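Side-chain contacts in putative oxidoreductase (Pseudomonas putida, PDB 3L6D), which probably binds NADP and acts as an oxidoreductase, pairing an N-terminal Rossmann-type domain with a helical C-terminal domain like that of NADPH-dependent reductive aminases: residues H182-A185 with A186-T189; P264-D267 with A268-Q271; Q26-K30 with Q31-V35; E148-E151 with Q152-L156. All blocks are in the same frame, centred on the assembly; numbering follows the deposited sequence.

Contact 1. Residues H182-A185 with A186-T189; sequences HAFA and AMVT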
loop_
_atom_site.group_PDB
_atom_site.type_symbol
_atom_site.label_atom_id
_atom_site.label_comp_id
_atom_site.label_asym_id
_atom_site.label_seq_id
_atom_site.Cartn_x
_atom_site.Cartn_y
_atom_site.Cartn_z
ATOM N N HIS B 182 1.205 9.820 -0.640
ATOM C CA HIS B 182 0.880 8.479 -0.153
ATOM C C HIS B 182 1.312 7.382 -1.112
ATOM O O HIS B 182 1.942 6.382 -0.674
ATOM C CB HIS B 182 -0.600 8.323 0.185
ATOM C CG HIS B 182 -1.035 6.894 0.309
ATOM N ND1 HIS B 182 -0.431 6.005 1.181
ATOM C CD2 HIS B 182 -1.978 6.187 -0.359
ATOM C CE1 HIS B 182 -1.002 4.817 1.053
ATOM N NE2 HIS B 182 -1.952 4.906 0.141
ATOM N N ALA B 183 1.016 7.571 -2.396
ATOM C CA ALA B 183 1.215 6.501 -3.387
ATOM C C ALA B 183 2.690 6.234 -3.520
ATOM O O ALA B 183 3.127 5.071 -3.475
ATOM C CB ALA B 183 0.596 6.872 -4.751
ATOM N N PHE B 184 3.473 7.305 -3.625
ATOM C CA PHE B 184 4.922 7.135 -3.790
ATOM C C PHE B 184 5.583 6.672 -2.501
ATOM O O PHE B 184 6.478 5.837 -2.537
ATOM C CB PHE B 184 5.597 8.401 -4.275
ATOM C CG PHE B 184 5.251 8.770 -5.679
ATOM C CD1 PHE B 184 5.314 7.827 -6.704
ATOM C CD2 PHE B 184 4.882 10.078 -5.999
ATOM C CE1 PHE B 184 5.007 8.176 -8.021
ATOM C CE2 PHE B 184 4.601 10.457 -7.328
ATOM C CZ PHE B 184 4.649 9.505 -8.336
ATOM N N ALA B 185 5.134 7.190 -1.362
ATOM C CA ALA B 185 5.689 6.722 -0.097
ATOM C C ALA B 185 5.443 5.224 0.127
ATOM O O ALA B 185 6.322 4.511 0.594
ATOM C CB ALA B 185 5.155 7.535 1.075
ATOM N N ALA B 186 4.245 4.769 -0.215
ATOM C CA ALA B 186 3.874 3.351 -0.077
ATOM C C ALA B 186 4.820 2.490 -0.899
ATOM O O ALA B 186 5.321 1.479 -0.404
ATOM C CB ALA B 186 2.438 3.140 -0.508
HETATM N N MSE B 187 5.098 2.894 -2.131
HETATM C CA MSE B 187 6.088 2.189 -2.954
HETATM C C MSE B 187 7.458 2.121 -2.309
HETATM O O MSE B 187 8.096 1.048 -2.305
HETATM C CB MSE B 187 6.215 2.848 -4.332
HETATM C CG MSE B 187 4.911 2.807 -5.131
HETATM SE SE MSE B 187 5.087 3.862 -6.777
HETATM C CE MSE B 187 6.807 3.259 -7.446
ATOM N N VAL B 188 7.931 3.263 -1.802
ATOM C CA VAL B 188 9.254 3.314 -1.208
ATOM C C VAL B 188 9.357 2.449 0.090
ATOM O O VAL B 188 10.390 1.813 0.311
ATOM C CB VAL B 188 9.728 4.768 -1.044
ATOM C CG1 VAL B 188 11.018 4.839 -0.232
ATOM C CG2 VAL B 188 9.900 5.423 -2.445
ATOM N N THR B 189 8.287 2.381 0.896
ATOM C CA THR B 189 8.298 1.511 2.082
ATOM C C THR B 189 8.518 0.079 1.651
ATOM O O THR B 189 9.198 -0.690 2.346
ATOM C CB THR B 189 6.995 1.561 2.961
ATOM O OG1 THR B 189 5.877 1.014 2.234
ATOM C CG2 THR B 189 6.688 2.985 3.452
#

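Contact 2. Residues P264-D267 with A268-Q271; sequences PVFD and AVCQ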
loop_
_atom_site.group_PDB
_atom_site.type_symbol
_atom_site.label_atom_id
_atom_site.label_comp_id
_atom_site.label_asym_id
_atom_site.label_seq_id
_atom_site.Cartn_x
_atom_site.Cartn_y
_atom_site.Cartn_z
ATOM N N PRO B 264 15.427 4.631 7.089
ATOM C CA PRO B 264 14.949 5.946 7.500
ATOM C C PRO B 264 13.435 6.101 7.430
ATOM O O PRO B 264 12.882 6.847 8.235
ATOM C CB PRO B 264 15.604 6.887 6.485
ATOM C CG PRO B 264 15.857 6.011 5.286
ATOM C CD PRO B 264 16.291 4.721 5.893
ATOM N N VAL B 265 12.783 5.438 6.466
ATOM C CA VAL B 265 11.320 5.574 6.315
ATOM C C VAL B 265 10.662 4.937 7.518
ATOM O O VAL B 265 9.841 5.567 8.197
ATOM C CB VAL B 265 10.775 4.987 4.987
ATOM C CG1 VAL B 265 9.266 5.252 4.872
ATOM C CG2 VAL B 265 11.491 5.593 3.790
ATOM N N PHE B 266 11.059 3.698 7.831
ATOM C CA PHE B 266 10.511 3.068 9.051
ATOM C C PHE B 266 10.808 3.809 10.350
ATOM O O PHE B 266 9.955 3.880 11.239
ATOM C CB PHE B 266 10.874 1.575 9.191
ATOM C CG PHE B 266 9.964 0.858 10.126
ATOM C CD1 PHE B 266 8.630 0.584 9.752
ATOM C CD2 PHE B 266 10.366 0.546 11.413
ATOM C CE1 PHE B 266 7.760 -0.046 10.632
ATOM C CE2 PHE B 266 9.493 -0.081 12.289
ATOM C CZ PHE B 266 8.192 -0.386 11.897
ATOM N N ASP B 267 11.998 4.393 10.444
ATOM C CA ASP B 267 12.334 5.215 11.612
ATOM C C ASP B 267 11.336 6.366 11.732
ATOM O O ASP B 267 10.930 6.733 12.835
ATOM C CB ASP B 267 13.739 5.800 11.459
ATOM C CG ASP B 267 14.842 4.753 11.636
ATOM O OD1 ASP B 267 14.547 3.638 12.105
ATOM O OD2 ASP B 267 16.013 5.061 11.315
ATOM N N ALA B 268 10.965 6.940 10.584
ATOM C CA ALA B 268 10.100 8.108 10.578
ATOM C C ALA B 268 8.701 7.671 11.017
ATOM O O ALA B 268 8.025 8.363 11.787
ATOM C CB ALA B 268 10.075 8.738 9.194
ATOM N N VAL B 269 8.277 6.511 10.521
ATOM C CA VAL B 269 6.993 5.929 10.895
ATOM C C VAL B 269 6.934 5.684 12.398
ATOM O O VAL B 269 5.914 5.956 13.035
ATOM C CB VAL B 269 6.799 4.597 10.142
ATOM C CG1 VAL B 269 5.659 3.745 10.792
ATOM C CG2 VAL B 269 6.585 4.893 8.661
ATOM N N CYS B 270 8.017 5.155 12.962
ATOM C CA CYS B 270 8.105 4.979 14.425
ATOM C C CYS B 270 7.985 6.297 15.169
ATOM O O CYS B 270 7.249 6.387 16.158
ATOM C CB CYS B 270 9.417 4.306 14.823
ATOM S SG CYS B 270 9.402 2.606 14.409
ATOM N N GLN B 271 8.695 7.312 14.668
ATOM C CA GLN B 271 8.640 8.688 15.216
ATOM C C GLN B 271 7.200 9.198 15.287
ATOM O O GLN B 271 6.766 9.688 16.317
ATOM C CB GLN B 271 9.542 9.653 14.399
ATOM C CG GLN B 271 9.552 11.102 14.885
ATOM C CD GLN B 271 10.433 12.049 14.042
ATOM O OE1 GLN B 271 10.929 11.689 12.960
ATOM N NE2 GLN B 271 10.622 13.269 14.547
#

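Contact 3. Residues Q26-K30 with Q31-V35; sequences QVLLK and QGKRV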
loop_
_atom_site.group_PDB
_atom_site.type_symbol
_atom_site.label_atom_id
_atom_site.label_comp_id
_atom_site.label_asym_id
_atom_site.label_seq_id
_atom_site.Cartn_x
_atom_site.Cartn_y
_atom_site.Cartn_z
ATOM N N GLN B 26 -2.188 7.402 -29.245
ATOM C CA GLN B 26 -2.385 6.011 -29.707
ATOM C C GLN B 26 -3.621 5.399 -29.102
ATOM O O GLN B 26 -4.418 4.751 -29.798
ATOM C CB GLN B 26 -1.161 5.147 -29.348
ATOM C CG GLN B 26 0.095 5.457 -30.140
ATOM C CD GLN B 26 1.332 4.700 -29.629
ATOM O OE1 GLN B 26 2.165 4.236 -30.424
ATOM N NE2 GLN B 26 1.459 4.570 -28.310
ATOM N N VAL B 27 -3.799 5.600 -27.790
ATOM C CA VAL B 27 -4.965 5.045 -27.084
ATOM C C VAL B 27 -6.260 5.591 -27.699
ATOM O O VAL B 27 -7.197 4.823 -28.058
ATOM C CB VAL B 27 -4.852 5.304 -25.527
ATOM C CG1 VAL B 27 -6.203 5.339 -24.837
ATOM C CG2 VAL B 27 -3.977 4.221 -24.900
ATOM N N LEU B 28 -6.295 6.907 -27.873
ATOM C CA LEU B 28 -7.457 7.545 -28.474
ATOM C C LEU B 28 -7.712 7.057 -29.907
ATOM O O LEU B 28 -8.866 6.760 -30.241
ATOM C CB LEU B 28 -7.334 9.077 -28.408
ATOM C CG LEU B 28 -7.275 9.643 -26.993
ATOM C CD1 LEU B 28 -6.786 11.120 -27.067
ATOM C CD2 LEU B 28 -8.685 9.539 -26.335
ATOM N N LEU B 29 -6.654 6.920 -30.739
ATOM C CA LEU B 29 -6.840 6.311 -32.072
ATOM C C LEU B 29 -7.369 4.886 -32.000
ATOM O O LEU B 29 -8.272 4.506 -32.769
ATOM C CB LEU B 29 -5.545 6.283 -32.887
ATOM C CG LEU B 29 -4.995 7.579 -33.441
ATOM C CD1 LEU B 29 -3.535 7.304 -33.778
ATOM C CD2 LEU B 29 -5.803 8.026 -34.719
ATOM N N LYS B 30 -6.825 4.105 -31.072
ATOM C CA LYS B 30 -7.253 2.716 -30.881
ATOM C C LYS B 30 -8.738 2.620 -30.491
ATOM O O LYS B 30 -9.426 1.692 -30.889
ATOM C CB LYS B 30 -6.342 2.024 -29.847
ATOM C CG LYS B 30 -6.678 0.567 -29.554
ATOM C CD LYS B 30 -5.941 -0.381 -30.506
ATOM C CE LYS B 30 -6.545 -1.813 -30.479
ATOM N NZ LYS B 30 -6.662 -2.342 -29.074
ATOM N N GLN B 31 -9.225 3.599 -29.740
ATOM C CA GLN B 31 -10.602 3.651 -29.298
ATOM C C GLN B 31 -11.554 4.149 -30.383
ATOM O O GLN B 31 -12.759 4.205 -30.159
ATOM C CB GLN B 31 -10.722 4.543 -28.045
ATOM C CG GLN B 31 -10.029 3.930 -26.804
ATOM C CD GLN B 31 -9.782 4.950 -25.693
ATOM O OE1 GLN B 31 -10.080 6.140 -25.844
ATOM N NE2 GLN B 31 -9.216 4.491 -24.582
ATOM N N GLY B 32 -11.025 4.521 -31.545
ATOM C CA GLY B 32 -11.872 5.021 -32.621
ATOM C C GLY B 32 -12.036 6.531 -32.792
ATOM O O GLY B 32 -12.818 6.960 -33.635
ATOM N N LYS B 33 -11.315 7.345 -32.015
ATOM C CA LYS B 33 -11.398 8.803 -32.186
ATOM C C LYS B 33 -10.616 9.223 -33.428
ATOM O O LYS B 33 -9.610 8.603 -33.781
ATOM C CB LYS B 33 -10.785 9.551 -30.964
ATOM C CG LYS B 33 -11.635 9.575 -29.657
ATOM C CD LYS B 33 -11.481 8.261 -28.859
ATOM C CE LYS B 33 -12.140 8.338 -27.461
ATOM N NZ LYS B 33 -12.381 6.963 -26.912
ATOM N N ARG B 34 -11.079 10.291 -34.078
ATOM C CA ARG B 34 -10.392 10.858 -35.201
ATOM C C ARG B 34 -9.456 11.847 -34.503
ATOM O O ARG B 34 -9.945 12.747 -33.765
ATOM C CB ARG B 34 -11.376 11.618 -36.074
ATOM C CG ARG B 34 -12.447 10.686 -36.760
ATOM C CD ARG B 34 -13.589 11.517 -37.333
ATOM N NE ARG B 34 -14.360 12.206 -36.279
ATOM C CZ ARG B 34 -15.266 13.163 -36.505
ATOM N NH1 ARG B 34 -15.539 13.581 -37.768
ATOM N NH2 ARG B 34 -15.919 13.697 -35.475
ATOM N N VAL B 35 -8.156 11.630 -34.661
ATOM C CA VAL B 35 -7.135 12.428 -33.895
ATOM C C VAL B 35 -6.229 13.233 -34.827
ATOM O O VAL B 35 -5.650 12.684 -35.778
ATOM C CB VAL B 35 -6.243 11.492 -33.022
ATOM C CG1 VAL B 35 -5.283 12.326 -32.105
ATOM C CG2 VAL B 35 -7.078 10.520 -32.151
HETATM O O HOH W 1 -9.525 5.936 -34.841
#

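Contact 4. Residues E148-E151 with Q152-L156; sequences EAFE and QHRAL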
loop_
_atom_site.group_PDB
_atom_site.type_symbol
_atom_site.label_atom_id
_atom_site.label_comp_id
_atom_site.label_asym_id
_atom_site.label_seq_id
_atom_site.Cartn_x
_atom_site.Cartn_y
_atom_site.Cartn_z
ATOM N N GLU B 148 -17.570 23.243 -16.663
ATOM C CA GLU B 148 -18.481 23.032 -17.799
ATOM C C GLU B 148 -17.733 22.400 -18.989
ATOM O O GLU B 148 -18.199 21.418 -19.564
ATOM C CB GLU B 148 -19.212 24.326 -18.171
ATOM C CG GLU B 148 -20.165 24.823 -17.059
ATOM C CD GLU B 148 -19.562 25.979 -16.256
ATOM O OE1 GLU B 148 -18.504 25.801 -15.609
ATOM O OE2 GLU B 148 -20.145 27.097 -16.331
ATOM N N ALA B 149 -16.555 22.924 -19.313
ATOM C CA ALA B 149 -15.761 22.328 -20.415
ATOM C C ALA B 149 -15.324 20.889 -20.089
ATOM O O ALA B 149 -15.293 19.998 -20.989
ATOM C CB ALA B 149 -14.537 23.194 -20.722
ATOM N N PHE B 150 -14.939 20.645 -18.829
ATOM C CA PHE B 150 -14.616 19.298 -18.421
ATOM C C PHE B 150 -15.833 18.353 -18.632
ATOM O O PHE B 150 -15.678 17.255 -19.153
ATOM C CB PHE B 150 -14.151 19.224 -16.950
ATOM C CG PHE B 150 -14.231 17.823 -16.390
ATOM C CD1 PHE B 150 -13.237 16.912 -16.667
ATOM C CD2 PHE B 150 -15.324 17.422 -15.653
ATOM C CE1 PHE B 150 -13.305 15.596 -16.185
ATOM C CE2 PHE B 150 -15.430 16.120 -15.158
ATOM C CZ PHE B 150 -14.411 15.214 -15.406
ATOM N N GLU B 151 -17.022 18.780 -18.222
ATOM C CA GLU B 151 -18.215 17.937 -18.416
ATOM C C GLU B 151 -18.485 17.684 -19.903
ATOM O O GLU B 151 -18.795 16.550 -20.294
ATOM C CB GLU B 151 -19.461 18.548 -17.755
ATOM C CG GLU B 151 -19.495 18.487 -16.232
ATOM C CD GLU B 151 -19.436 17.069 -15.668
ATOM O OE1 GLU B 151 -19.869 16.092 -16.339
ATOM O OE2 GLU B 151 -18.924 16.934 -14.527
ATOM N N GLN B 152 -18.341 18.723 -20.720
ATOM C CA GLN B 152 -18.522 18.562 -22.169
ATOM C C GLN B 152 -17.631 17.456 -22.735
ATOM O O GLN B 152 -18.064 16.677 -23.610
ATOM C CB GLN B 152 -18.274 19.891 -22.906
ATOM C CG GLN B 152 -18.361 19.818 -24.422
ATOM C CD GLN B 152 -17.989 21.154 -25.097
ATOM O OE1 GLN B 152 -17.832 22.175 -24.431
ATOM N NE2 GLN B 152 -17.817 21.129 -26.418
ATOM N N HIS B 153 -16.396 17.382 -22.238
ATOM C CA HIS B 153 -15.403 16.488 -22.801
ATOM C C HIS B 153 -15.085 15.284 -21.921
ATOM O O HIS B 153 -14.111 14.560 -22.139
ATOM C CB HIS B 153 -14.116 17.285 -23.164
ATOM C CG HIS B 153 -14.373 18.337 -24.198
ATOM N ND1 HIS B 153 -14.803 18.033 -25.474
ATOM C CD2 HIS B 153 -14.361 19.690 -24.116
ATOM C CE1 HIS B 153 -15.005 19.154 -26.145
ATOM N NE2 HIS B 153 -14.712 20.173 -25.351
ATOM N N ARG B 154 -15.923 15.043 -20.939
ATOM C CA ARG B 154 -15.613 14.012 -19.954
ATOM C C ARG B 154 -15.489 12.628 -20.585
ATOM O O ARG B 154 -14.579 11.903 -20.250
ATOM C CB ARG B 154 -16.702 13.988 -18.861
ATOM C CG ARG B 154 -16.372 12.999 -17.785
ATOM C CD ARG B 154 -17.652 12.529 -17.170
ATOM N NE ARG B 154 -17.909 13.255 -15.950
ATOM C CZ ARG B 154 -17.479 12.855 -14.759
ATOM N NH1 ARG B 154 -16.770 11.751 -14.668
ATOM N NH2 ARG B 154 -17.760 13.554 -13.670
ATOM N N ALA B 155 -16.408 12.268 -21.492
ATOM C CA ALA B 155 -16.392 10.932 -22.122
ATOM C C ALA B 155 -15.072 10.729 -22.886
ATOM O O ALA B 155 -14.440 9.677 -22.818
ATOM C CB ALA B 155 -17.653 10.722 -23.109
ATOM N N LEU B 156 -14.631 11.777 -23.559
ATOM C CA LEU B 156 -13.370 11.726 -24.293
ATOM C C LEU B 156 -12.192 11.480 -23.343
ATOM O O LEU B 156 -11.374 10.582 -23.570
ATOM C CB LEU B 156 -13.156 13.073 -25.016
ATOM C CG LEU B 156 -11.808 13.291 -25.661
ATOM C CD1 LEU B 156 -11.646 12.352 -26.845
ATOM C CD2 LEU B 156 -11.741 14.758 -26.083
#

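Contact 1. Residues H182-A185 with A186-T189
H182 opens this turn of helix by accepting, at its backbone O, the amide of A186 at 2.8 Å (N to O), while its imidazole leans along the helix until CE1 lies 4.1 Å from A186 CB. That reach follows from the first torsion, which sets CG opposite the backbone N (chi1 164°). The ring's polar end looks across the dimer: ND1 is hydrogen-bonded to OG1 of T189 of the second subunit, and the reciprocal pair repeats the bond.

A183 contributes its carbonyl, which takes the amide of selenomethionine M187; the CG methylene of M187 also packs on A183 O, at 3.3 Å. F184 carries the main side-chain contact. Its ring and the M187 chain run side by side in the same direction, and the selenium reaches the ring margin near its plane, 4.0 Å from CD1. With SE 5.3 Å from the ring centroid and 78° off its normal, this is an edge-on Met-aromatic contact; a bend at chi3 (46°) turns the terminal methyl of M187 aside. The F184 carbonyl receives V188 N and also touches V188 CG2. A185 O, last in line, bonds T189 N at 2.9 Å and is covered by the T189 methyl, CG2. T189 OG1 turns back to donate to A186 O at 2.7 Å.

All eight residues belong to helix 169-199 and are buried. Y130 lies against F184 and M187, V265 of helix 264-281 packs on V188 and T189, and the second subunit brings F249 and H245 to the F184 ring.

Contact 2. Residues P264-D267 with A268-Q271
C270 N donates to F266 O at 2.9 Å, and Q271 N does the same to D267 O, also at 2.9 Å. Before them V269 N reaches V265 O in a fairly straight bond, 161° at the hydrogen. A268 N is shared: it bonds P264 O at 3.0 Å and has a weaker, strongly bent second bond to V265 O. Apart from that weak i to i+3 bond, these are the first i to i+4 links of helix 264-281, which begins at a proline and belongs to the helical C-terminal domain, of the kind found in NADPH-dependent reductive aminases. E192 of helix 169-199 receives the backbone amides of V265 and F266 on its two carboxylate oxygens, and D267 OD1 is hydrogen-bonded to H257 NE2.

Beyond the backbone, the F266 ring swings forward over the next turn, its CG trans to the backbone N (chi1 -160°). CE2 comes to 3.4 Å from C270 SG, and the sulfur stands obliquely to the ring, 4.1 Å from its centroid and 41° off the normal, a Cys sulfur-aromatic contact. CE1 rests more loosely against V269 CG1, at 4.3 Å. A268 CB packs on V265 O at 3.3 Å. Outside this turn, F266 and C270 press on A253 of helix 242-259, whereas V265 and V269 both pack on V265 of the second subunit.

Contact 3. Residues Q26-K30 with Q31-V35
L29 and V35 meet through their methyl groups: L29 CD2 lies 3.8 Å from V35 CG2 as the two side chains cross at a slant, and L28 CB reaches the same V35 methyl. At the other end of this first shell the amide of Q31 lies alongside V27, NE2 only 3.1 Å from V27 CG1, a tight carbon-to-nitrogen approach. Q31 OE1 touches L28 CD2 and accepts K33 NZ at 2.7 Å, the ammonium standing above the amide plane. K33 reaches that oxygen by curling back: its chain bends at chi2 (81°) and then runs extended, laying CD and CE across the L28 carbonyl and CD2 methyl. NE2 of Q31 is hydrogen-bonded to G159 O; with the lysine on OE1, this probably fixes the amide's rotation.

The backbone beneath is a Schellman motif ending helix 19-30. K33 N bonds L28 O at 3.1 Å and G32 N bonds L29 O at 3.0 Å, while G32 adopts positive phi (96°), a backbone conformation readily open to glycine. Q31 N still makes the regular helical bond to V27 O. A water donates to both L29 O and K33 O, bridging the last turn to the departing chain. This is the helix-to-strand link of a beta-alpha-beta unit in the Rossmann-type domain, leading from the helix that follows strand 12-15 into strand 35-38.

Farther out, V12 packs on both L28 and V35, and A51 covers L29. L156 of helix 154-157 touches L28 and K33, and R34 NH2 forms a salt bridge with D11 OD1.

Contact 4. Residues E148-E151 with Q152-L156
R154 folds back beside the preceding turn so that its guanidinium meets both F150 and E151. Its CG is trans to the backbone N (chi1 -176°), and the chain then bends at chi3 (-98°), turning one guanidinium face toward the edge of the F150 ring. CE2 of F150 stands over that face, toward its rim, 3.8 Å from R154 NH2, which itself lies near the plane of the phenyl at its edge. The two planes are steeply inclined, 64° apart, and CZ of F150 also packs on R154 CG at 3.8 Å.

E151 comes alongside, pointing the same way. A bend at its chi2 brings OE1 to the edge of the guanidinium, where it forms a salt bridge with NE; the N-H points almost straight at the oxygen, but at 3.5 Å the bond is weak. The stronger partner of R154 lies beyond, at E158 OE2, which pairs with NH1, so the arginine sits between two carboxylates that would probably favour its positive charge.

H153 CD2 packs at 3.3 Å on A149 O, and Q152 CG sits over the middle of the imidazole. Q152 N bonds E148 O at 2.9 Å, and H153 N bonds A149 O at 3.1 Å before the chain leaves helical geometry. A149 packs on T96, H121 and V123 of the sheet, while F150 meets the rings of H143 and F166.

The arrangement is a break between two short helices, 147-152 and 154-157, with H153 in the N-cap position of the second, in the connection that leads from strand 140-145 to strand 163-166, packed against the sheet of the Rossmann-type domain.

In the fold
From the N terminus, contact 3 comes first, turning helix 19-30 into strand 35-38; contact 4 follows at the kink between helices 147-152 and 154-157. These two touch, K33 CG lying 4.0 Å from L156 CD1, which joins an early and a late connection of the Rossmann-type domain. Contact 1 then falls within helix 169-199 and contact 2 at the start of helix 264-281; T189 CG2 packs 3.7 Å from V265 CG1 between them, and both reach the second subunit. All four are local turns in series, without nesting or crossing. The pairs lie on opposite sides of the chain's centre, contacts 2 and 3 being about 46 Å apart between centres.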